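Local coordinates for thiamin pyrophosphokinase family protein (Enterococcus faecalis, PDB 3MEL), which probably transfers a pyrophosphate group from ATP to thiamine, yielding thiamine diphosphate, in a magnesium-dependent reaction, at residues A[147-155]-A[206-214]; A[156-167]-A[179-190]. One frame throughout, in Å; residues are numbered along the deposited sequence.

Interaction 1 (A[147-155]-A[206-214]); sequences VPKEPDKEY and IAVIQSKDK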
loop_
_atom_site.group_PDB
_atom_site.type_symbol
_atom_site.label_atom_id
_atom_site.label_comp_id
_atom_site.label_asym_id
_atom_site.label_seq_id
_atom_site.Cartn_x
_atom_site.Cartn_y
_atom_site.Cartn_z
ATOM N N VAL A 147 13.731 11.808 13.682
ATOM C CA VAL A 147 12.907 10.624 13.581
ATOM C C VAL A 147 13.450 9.563 14.525
ATOM O O VAL A 147 14.385 8.840 14.178
ATOM C CB VAL A 147 12.900 10.086 12.140
ATOM C CG1 VAL A 147 12.089 8.808 12.049
ATOM C CG2 VAL A 147 12.372 11.150 11.182
ATOM N N PRO A 148 12.869 9.470 15.730
ATOM C CA PRO A 148 13.406 8.528 16.719
ATOM C C PRO A 148 13.143 7.087 16.291
ATOM O O PRO A 148 12.015 6.756 15.931
ATOM C CB PRO A 148 12.619 8.864 17.999
ATOM C CG PRO A 148 11.960 10.195 17.729
ATOM C CD PRO A 148 11.714 10.214 16.249
ATOM N N LYS A 149 14.164 6.242 16.332
ATOM C CA LYS A 149 13.978 4.861 15.942
ATOM C C LYS A 149 13.055 4.091 16.884
ATOM O O LYS A 149 13.144 4.203 18.112
ATOM C CB LYS A 149 15.307 4.143 15.861
ATOM C CG LYS A 149 15.167 2.685 15.501
ATOM C CD LYS A 149 16.488 1.987 15.649
ATOM C CE LYS A 149 16.319 0.498 15.679
ATOM N NZ LYS A 149 16.276 -0.001 14.297
ATOM N N GLU A 150 12.164 3.303 16.286
ATOM C CA GLU A 150 11.350 2.339 17.013
ATOM C C GLU A 150 12.168 1.085 17.290
ATOM O O GLU A 150 12.750 0.501 16.375
ATOM C CB GLU A 150 10.073 2.025 16.241
ATOM C CG GLU A 150 9.168 3.237 16.148
ATOM C CD GLU A 150 7.791 2.914 15.585
ATOM O OE1 GLU A 150 7.547 1.716 15.279
ATOM O OE2 GLU A 150 6.959 3.857 15.459
ATOM N N PRO A 151 12.226 0.677 18.568
ATOM C CA PRO A 151 13.172 -0.352 19.026
ATOM C C PRO A 151 13.054 -1.688 18.289
ATOM O O PRO A 151 14.079 -2.333 18.054
ATOM C CB PRO A 151 12.822 -0.523 20.500
ATOM C CG PRO A 151 12.048 0.692 20.862
ATOM C CD PRO A 151 11.346 1.154 19.649
ATOM N N ASP A 152 11.835 -2.086 17.922
ATOM C CA ASP A 152 11.601 -3.374 17.251
ATOM C C ASP A 152 11.732 -3.351 15.709
ATOM O O ASP A 152 11.493 -4.358 15.051
ATOM C CB ASP A 152 10.221 -3.922 17.626
ATOM C CG ASP A 152 9.116 -3.381 16.722
ATOM O OD1 ASP A 152 8.937 -2.134 16.659
ATOM O OD2 ASP A 152 8.426 -4.201 16.067
ATOM N N LYS A 153 12.117 -2.215 15.139
ATOM C CA LYS A 153 12.117 -2.059 13.689
ATOM C C LYS A 153 13.533 -2.066 13.098
ATOM O O LYS A 153 14.466 -1.627 13.741
ATOM C CB LYS A 153 11.389 -0.768 13.309
ATOM C CG LYS A 153 9.957 -0.676 13.792
ATOM C CD LYS A 153 9.054 -1.684 13.093
ATOM C CE LYS A 153 7.564 -1.362 13.300
ATOM N NZ LYS A 153 7.094 -1.542 14.708
ATOM N N GLU A 154 13.681 -2.552 11.867
ATOM C CA GLU A 154 14.985 -2.621 11.202
ATOM C C GLU A 154 15.191 -1.576 10.101
ATOM O O GLU A 154 16.322 -1.155 9.847
ATOM C CB GLU A 154 15.209 -4.019 10.612
ATOM C CG GLU A 154 14.993 -5.154 11.609
ATOM C CD GLU A 154 14.632 -6.483 10.941
ATOM O OE1 GLU A 154 15.072 -7.540 11.462
ATOM O OE2 GLU A 154 13.904 -6.467 9.909
ATOM N N TYR A 155 14.108 -1.164 9.446
ATOM C CA TYR A 155 14.219 -0.348 8.246
ATOM C C TYR A 155 13.603 1.036 8.394
ATOM O O TYR A 155 12.736 1.249 9.232
ATOM C CB TYR A 155 13.628 -1.097 7.053
ATOM C CG TYR A 155 14.294 -2.442 6.823
ATOM C CD1 TYR A 155 15.607 -2.517 6.350
ATOM C CD2 TYR A 155 13.622 -3.633 7.080
ATOM C CE1 TYR A 155 16.224 -3.728 6.144
ATOM C CE2 TYR A 155 14.235 -4.857 6.871
ATOM C CZ TYR A 155 15.538 -4.896 6.399
ATOM O OH TYR A 155 16.168 -6.108 6.194
ATOM N N ILE A 206 5.440 13.694 2.965
ATOM C CA ILE A 206 6.153 12.437 3.094
ATOM C C ILE A 206 5.554 11.585 4.194
ATOM O O ILE A 206 5.035 12.079 5.209
ATOM C CB ILE A 206 7.655 12.645 3.360
ATOM C CG1 ILE A 206 8.232 13.647 2.362
ATOM C CG2 ILE A 206 8.398 11.317 3.278
ATOM C CD1 ILE A 206 9.627 14.085 2.690
ATOM N N ALA A 207 5.615 10.286 3.955
ATOM C CA ALA A 207 5.180 9.319 4.924
ATOM C C ALA A 207 6.434 8.628 5.384
ATOM O O ALA A 207 7.023 7.846 4.641
ATOM C CB ALA A 207 4.221 8.311 4.280
ATOM N N VAL A 208 6.876 8.928 6.592
ATOM C CA VAL A 208 8.021 8.215 7.101
ATOM C C VAL A 208 7.526 6.844 7.528
ATOM O O VAL A 208 6.537 6.743 8.263
ATOM C CB VAL A 208 8.663 8.975 8.261
ATOM C CG1 VAL A 208 9.700 8.114 8.956
ATOM C CG2 VAL A 208 9.275 10.267 7.746
ATOM N N ILE A 209 8.181 5.790 7.049
ATOM C CA ILE A 209 7.772 4.427 7.394
ATOM C C ILE A 209 8.901 3.611 8.005
ATOM O O ILE A 209 9.981 3.536 7.436
ATOM C CB ILE A 209 7.212 3.656 6.168
ATOM C CG1 ILE A 209 5.900 4.278 5.678
ATOM C CG2 ILE A 209 6.999 2.188 6.506
ATOM C CD1 ILE A 209 5.335 3.597 4.457
ATOM N N GLN A 210 8.646 3.006 9.164
ATOM C CA GLN A 210 9.597 2.087 9.784
ATOM C C GLN A 210 9.031 0.680 9.774
ATOM O O GLN A 210 7.881 0.477 10.124
ATOM C CB GLN A 210 9.919 2.516 11.213
ATOM C CG GLN A 210 10.631 3.863 11.321
ATOM C CD GLN A 210 11.130 4.153 12.733
ATOM O OE1 GLN A 210 10.912 5.244 13.263
ATOM N NE2 GLN A 210 11.807 3.177 13.340
ATOM N N SER A 211 9.846 -0.297 9.397
ATOM C CA SER A 211 9.338 -1.626 9.088
ATOM C C SER A 211 10.343 -2.684 9.507
ATOM O O SER A 211 11.449 -2.348 9.919
ATOM C CB SER A 211 9.052 -1.732 7.587
ATOM O OG SER A 211 10.129 -1.220 6.792
ATOM N N LYS A 212 9.955 -3.955 9.413
ATOM C CA LYS A 212 10.860 -5.077 9.697
ATOM C C LYS A 212 10.390 -6.345 8.991
ATOM O O LYS A 212 9.267 -6.393 8.497
ATOM C CB LYS A 212 10.946 -5.355 11.196
ATOM C CG LYS A 212 9.701 -6.029 11.772
ATOM C CD LYS A 212 9.810 -6.196 13.278
ATOM C CE LYS A 212 8.483 -6.595 13.903
ATOM N NZ LYS A 212 8.551 -6.615 15.400
ATOM N N ASP A 213 11.227 -7.383 8.966
ATOM C CA ASP A 213 10.861 -8.580 8.212
ATOM C C ASP A 213 9.958 -9.579 8.956
ATOM O O ASP A 213 9.705 -9.446 10.150
ATOM C CB ASP A 213 12.091 -9.262 7.601
ATOM C CG ASP A 213 12.562 -8.576 6.318
ATOM O OD1 ASP A 213 11.705 -8.108 5.525
ATOM O OD2 ASP A 213 13.796 -8.506 6.115
ATOM N N LYS A 214 9.448 -10.557 8.210
ATOM C CA LYS A 214 8.490 -11.529 8.725
ATOM C C LYS A 214 9.234 -12.714 9.335
ATOM O O LYS A 214 9.387 -12.810 10.549
ATOM C CB LYS A 214 7.556 -12.012 7.592
ATOM C CG LYS A 214 7.543 -11.119 6.319
ATOM C CD LYS A 214 6.663 -11.713 5.181
ATOM C CE LYS A 214 6.787 -10.918 3.838
ATOM N NZ LYS A 214 6.074 -11.522 2.643
#
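With CG set between the backbone N and the carbonyl carbon (chi1 74°) and the rest of the chain extended, Lys212 carries its ammonium to Asp152, whose own CG takes the same setting (chi1 86°). The two side chains cross at about a right angle, and Lys212 NZ makes a salt bridge with Asp152 OD2, on the lone pair away from the other oxygen. Asp152 OD1 uses its inner, syn lone pair for Lys153 NZ at 2.7 Å, so one carboxylate joins two lysines. Lys153 NZ also makes a weak bond to Glu150 OE1; the other oxygen, Glu150 OE2, is bonded to Ser136. Three of these four charged residues belong to a type I turn, Glu150 to Lys153, on the link between strand 144-148 of the three-stranded sheet and strand 155-160 of the mixed sheet. Where the chain enters the mixed sheet it makes a classic beta bulge: Glu154 N (3.0 Å) and Tyr155 N (2.9 Å) approach Ser211 O from opposite faces of its carbonyl plane. Beyond it, Glu154 OE2 accepts Asp213 N at 3.0 Å, 35° out of the carboxylate plane. Asp213 OD2 lies at the edge of the Tyr155 ring, in a weak bond with Tyr155 OH, while Arg105 of the second subunit makes a cation-pi contact with that ring. Deeper in, Val147 CG1 packs on Val208 CG1 at 4.0 Å, bringing together side chains from the two sheets.

Interaction 2 (A[156-167]-A[179-190]); sequences LAYCCLTPVENL and QDVPYPTSYASN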
loop_
_atom_site.group_PDB
_atom_site.type_symbol
_atom_site.label_atom_id
_atom_site.label_comp_id
_atom_site.label_asym_id
_atom_site.label_seq_id
_atom_site.Cartn_x
_atom_site.Cartn_y
_atom_site.Cartn_z
ATOM N N LEU A 156 14.083 1.975 7.590
ATOM C CA LEU A 156 13.556 3.329 7.558
ATOM C C LEU A 156 13.233 3.697 6.105
ATOM O O LEU A 156 13.928 3.292 5.181
ATOM C CB LEU A 156 14.582 4.300 8.152
ATOM C CG LEU A 156 14.315 5.812 8.136
ATOM C CD1 LEU A 156 13.026 6.205 8.885
ATOM C CD2 LEU A 156 15.518 6.575 8.668
ATOM N N ALA A 157 12.175 4.455 5.886
ATOM C CA ALA A 157 11.785 4.765 4.524
ATOM C C ALA A 157 11.215 6.163 4.434
ATOM O O ALA A 157 10.468 6.615 5.310
ATOM C CB ALA A 157 10.790 3.767 4.031
ATOM N N TYR A 158 11.603 6.865 3.382
ATOM C CA TYR A 158 10.965 8.125 3.064
ATOM C C TYR A 158 10.145 7.946 1.800
ATOM O O TYR A 158 10.670 7.853 0.685
ATOM C CB TYR A 158 11.989 9.244 2.936
ATOM C CG TYR A 158 12.702 9.512 4.239
ATOM C CD1 TYR A 158 12.231 10.466 5.129
ATOM C CD2 TYR A 158 13.840 8.794 4.586
ATOM C CE1 TYR A 158 12.883 10.695 6.337
ATOM C CE2 TYR A 158 14.491 9.017 5.757
ATOM C CZ TYR A 158 14.014 9.967 6.637
ATOM O OH TYR A 158 14.684 10.172 7.814
ATOM N N CYS A 159 8.839 7.842 2.010
ATOM C CA CYS A 159 7.890 7.628 0.938
ATOM C C CYS A 159 7.270 8.972 0.599
ATOM O O CYS A 159 6.524 9.530 1.393
ATOM C CB CYS A 159 6.844 6.633 1.410
ATOM S SG CYS A 159 7.576 5.053 1.862
ATOM N N CYS A 160 7.640 9.529 -0.544
ATOM C CA CYS A 160 7.117 10.819 -0.962
ATOM C C CYS A 160 5.782 10.617 -1.652
ATOM O O CYS A 160 5.725 10.054 -2.747
ATOM C CB CYS A 160 8.093 11.500 -1.914
ATOM S SG CYS A 160 9.722 11.708 -1.195
ATOM N N LEU A 161 4.708 11.066 -1.017
ATOM C CA LEU A 161 3.386 10.810 -1.547
ATOM C C LEU A 161 3.098 11.734 -2.731
ATOM O O LEU A 161 2.232 11.450 -3.593
ATOM C CB LEU A 161 2.344 10.966 -0.450
ATOM C CG LEU A 161 2.590 10.029 0.730
ATOM C CD1 LEU A 161 1.583 10.311 1.838
ATOM C CD2 LEU A 161 2.551 8.569 0.273
ATOM N N THR A 162 3.853 12.824 -2.777
ATOM C CA THR A 162 3.720 13.806 -3.825
ATOM C C THR A 162 5.103 14.180 -4.292
ATOM O O THR A 162 6.077 13.884 -3.615
ATOM C CB THR A 162 3.129 15.074 -3.266
ATOM O OG1 THR A 162 4.081 15.650 -2.370
ATOM C CG2 THR A 162 1.840 14.775 -2.539
ATOM N N PRO A 163 5.198 14.875 -5.434
ATOM C CA PRO A 163 6.523 15.409 -5.756
ATOM C C PRO A 163 7.031 16.207 -4.551
ATOM O O PRO A 163 6.297 17.073 -4.054
ATOM C CB PRO A 163 6.247 16.366 -6.927
ATOM C CG PRO A 163 4.870 16.063 -7.396
ATOM C CD PRO A 163 4.128 15.481 -6.247
ATOM N N VAL A 164 8.244 15.914 -4.080
ATOM C CA VAL A 164 8.851 16.658 -2.967
ATOM C C VAL A 164 10.009 17.535 -3.466
ATOM O O VAL A 164 10.633 17.231 -4.472
ATOM C CB VAL A 164 9.305 15.709 -1.811
ATOM C CG1 VAL A 164 10.423 16.327 -0.989
ATOM C CG2 VAL A 164 8.144 15.361 -0.925
ATOM N N GLU A 165 10.278 18.630 -2.760
ATOM C CA GLU A 165 11.356 19.537 -3.133
ATOM C C GLU A 165 12.410 19.710 -2.036
ATOM O O GLU A 165 12.077 19.810 -0.851
ATOM C CB GLU A 165 10.800 20.899 -3.516
ATOM C CG GLU A 165 10.361 21.001 -4.963
ATOM C CD GLU A 165 9.799 22.373 -5.284
ATOM O OE1 GLU A 165 9.717 23.207 -4.348
ATOM O OE2 GLU A 165 9.440 22.615 -6.465
ATOM N N ASN A 166 13.679 19.760 -2.454
ATOM C CA ASN A 166 14.807 20.004 -1.557
ATOM C C ASN A 166 14.780 19.031 -0.396
ATOM O O ASN A 166 14.647 19.430 0.756
ATOM C CB ASN A 166 14.802 21.462 -1.063
ATOM C CG ASN A 166 16.081 21.852 -0.339
ATOM O OD1 ASN A 166 17.178 21.389 -0.671
ATOM N ND2 ASN A 166 15.943 22.714 0.665
ATOM N N LEU A 167 14.893 17.745 -0.699
ATOM C CA LEU A 167 14.838 16.726 0.342
ATOM C C LEU A 167 16.234 16.357 0.829
ATOM O O LEU A 167 16.969 15.643 0.135
ATOM C CB LEU A 167 14.099 15.472 -0.148
ATOM C CG LEU A 167 14.124 14.284 0.817
ATOM C CD1 LEU A 167 13.659 14.700 2.185
ATOM C CD2 LEU A 167 13.304 13.141 0.302
ATOM N N GLN A 179 17.706 17.076 -2.576
ATOM C CA GLN A 179 17.121 16.246 -3.622
ATOM C C GLN A 179 15.761 16.741 -4.087
ATOM O O GLN A 179 14.855 16.919 -3.276
ATOM C CB GLN A 179 16.944 14.830 -3.088
ATOM C CG GLN A 179 16.446 13.849 -4.102
ATOM C CD GLN A 179 17.438 13.669 -5.223
ATOM O OE1 GLN A 179 18.447 12.982 -5.061
ATOM N NE2 GLN A 179 17.170 14.301 -6.367
ATOM N N ASP A 180 15.606 16.957 -5.389
ATOM C CA ASP A 180 14.268 17.169 -5.930
ATOM C C ASP A 180 13.697 15.813 -6.324
ATOM O O ASP A 180 14.398 14.972 -6.883
ATOM C CB ASP A 180 14.264 18.148 -7.106
ATOM C CG ASP A 180 14.234 19.600 -6.656
ATOM O OD1 ASP A 180 14.295 19.852 -5.432
ATOM O OD2 ASP A 180 14.150 20.494 -7.526
ATOM N N VAL A 181 12.434 15.602 -5.972
ATOM C CA VAL A 181 11.737 14.344 -6.202
ATOM C C VAL A 181 10.517 14.702 -7.041
ATOM O O VAL A 181 9.529 15.200 -6.515
ATOM C CB VAL A 181 11.300 13.688 -4.856
ATOM C CG1 VAL A 181 10.543 12.402 -5.089
ATOM C CG2 VAL A 181 12.501 13.415 -3.979
ATOM N N PRO A 182 10.588 14.445 -8.355
ATOM C CA PRO A 182 9.677 14.975 -9.381
ATOM C C PRO A 182 8.291 14.326 -9.376
ATOM O O PRO A 182 7.360 14.865 -9.963
ATOM C CB PRO A 182 10.400 14.641 -10.694
ATOM C CG PRO A 182 11.727 14.000 -10.293
ATOM C CD PRO A 182 11.519 13.464 -8.928
ATOM N N TYR A 183 8.162 13.188 -8.707
ATOM C CA TYR A 183 6.915 12.446 -8.667
ATOM C C TYR A 183 6.999 11.465 -7.494
ATOM O O TYR A 183 8.075 11.231 -6.966
ATOM C CB TYR A 183 6.731 11.707 -9.995
ATOM C CG TYR A 183 7.978 10.990 -10.423
ATOM C CD1 TYR A 183 8.249 9.718 -9.952
ATOM C CD2 TYR A 183 8.911 11.598 -11.257
ATOM C CE1 TYR A 183 9.399 9.056 -10.313
ATOM C CE2 TYR A 183 10.072 10.941 -11.624
ATOM C CZ TYR A 183 10.302 9.669 -11.149
ATOM O OH TYR A 183 11.436 8.980 -11.483
ATOM N N PRO A 184 5.865 10.891 -7.079
ATOM C CA PRO A 184 5.890 9.905 -5.996
ATOM C C PRO A 184 7.068 8.917 -6.059
ATOM O O PRO A 184 7.275 8.233 -7.048
ATOM C CB PRO A 184 4.559 9.182 -6.177
ATOM C CG PRO A 184 3.648 10.234 -6.729
ATOM C CD PRO A 184 4.490 11.187 -7.522
ATOM N N THR A 185 7.834 8.839 -4.980
ATOM C CA THR A 185 9.025 7.986 -4.936
ATOM C C THR A 185 9.204 7.405 -3.545
ATOM O O THR A 185 9.133 8.129 -2.551
ATOM C CB THR A 185 10.303 8.773 -5.285
ATOM O OG1 THR A 185 10.175 9.341 -6.594
ATOM C CG2 THR A 185 11.507 7.856 -5.234
ATOM N N SER A 186 9.444 6.101 -3.476
ATOM C CA SER A 186 9.565 5.427 -2.192
ATOM C C SER A 186 11.006 5.056 -1.926
ATOM O O SER A 186 11.475 4.015 -2.387
ATOM C CB SER A 186 8.697 4.167 -2.161
ATOM O OG SER A 186 8.762 3.529 -0.899
ATOM N N TYR A 187 11.712 5.914 -1.192
ATOM C CA TYR A 187 13.058 5.590 -0.742
ATOM C C TYR A 187 12.991 4.660 0.473
ATOM O O TYR A 187 12.953 5.095 1.629
ATOM C CB TYR A 187 13.842 6.844 -0.401
ATOM C CG TYR A 187 13.913 7.872 -1.497
ATOM C CD1 TYR A 187 14.924 7.823 -2.460
ATOM C CD2 TYR A 187 13.002 8.917 -1.544
ATOM C CE1 TYR A 187 15.006 8.777 -3.452
ATOM C CE2 TYR A 187 13.076 9.874 -2.515
ATOM C CZ TYR A 187 14.073 9.805 -3.477
ATOM O OH TYR A 187 14.137 10.774 -4.461
ATOM N N ALA A 188 12.990 3.370 0.174
ATOM C CA ALA A 188 12.723 2.336 1.139
ATOM C C ALA A 188 14.000 1.605 1.479
ATOM O O ALA A 188 15.016 1.796 0.825
ATOM C CB ALA A 188 11.712 1.380 0.571
ATOM N N SER A 189 13.944 0.781 2.520
ATOM C CA SER A 189 15.080 -0.048 2.949
ATOM C C SER A 189 16.302 0.746 3.411
ATOM O O SER A 189 17.405 0.230 3.471
ATOM C CB SER A 189 15.455 -1.066 1.872
ATOM O OG SER A 189 14.290 -1.745 1.407
ATOM N N ASN A 190 16.091 2.002 3.760
ATOM C CA ASN A 190 17.106 2.751 4.477
ATOM C C ASN A 190 17.245 2.197 5.906
ATOM O O ASN A 190 16.385 1.459 6.369
ATOM C CB ASN A 190 16.742 4.233 4.491
ATOM C CG ASN A 190 17.939 5.110 4.683
ATOM O OD1 ASN A 190 18.980 4.643 5.130
ATOM N ND2 ASN A 190 17.811 6.387 4.342
#
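Strands 156-160 and 185-188 run antiparallel, their axes 4.6 Å apart at closest approach and at 175°, and after a turn in each segment (around 161-163 and 182-184) the pairing resumes between Val164 and Val181 and between Leu167 and Gln179. Tyr158 and Tyr187 form a hydrogen-bonded pair, Tyr158 N to Tyr187 O at 2.8 Å and Tyr187 N to Tyr158 O at 2.9 Å; one beta bulge shifts the register between Leu156 and Tyr158. At the far end Asn166 and Leu167 both face Gln179 in a G1 bulge, Asn166 in the left-handed conformation. Leu167 N is bonded to Gln179 O at 2.7 Å, while Asn166 N turns to Asp180 OD1 at 3.0 Å, meeting it nearly head-on in a straight bond (166° at the hydrogen). The Tyr187 ring, with CG anti to its carbonyl carbon (chi1 -55°), brings CE2 within 4.0 Å of Cys160 SG, a sulfur-aromatic contact at the ring edge. Tyr158 O lies at that edge too, in the ring plane, and Thr185 CG2 lies over one face, offset toward the rim. Cys160 SG also reaches Val181 CG1 at 4.0 Å, and Leu167 CD2 comes to Tyr187 CE2 at 4.3 Å, so both paired regions meet on the face of Tyr158 and Tyr187. On the face of Cys159 and Ser186, Ser186 OG is bonded to Asp107 O of the second subunit; at the corner beyond, Ser189 N is bonded to OD2 of the same residue. Backbone bonds thus set the register, while Cys160, Val181, Leu167 and the Tyr187 ring add apolar packing on one face and Ser186 and Ser189 give polar bonds to the second subunit.

In the fold
Strand 155-160 links the two: interaction 1 holds its first residue, Tyr155, against strand 206-211, and interaction 2 pairs the rest with strand 185-190. They meet through probable backbone hydrogen bonds, Ala207 N to Cys159 O (2.8 Å) and Ile209 N to Ala157 O (3.0 Å). Each is part buried and part exposed, but their chemistry differs: 147-155 with 206-214 has a single bridge, at a bulge, and relies on charged side chains round a surface turn, whereas 156-167 with 179-190 is a longer, mainly backbone pairing lined by apolar side chains. Both touch the second subunit, interaction 1 chiefly at Arg105 and interaction 2 chiefly at Asp107, both of that subunit.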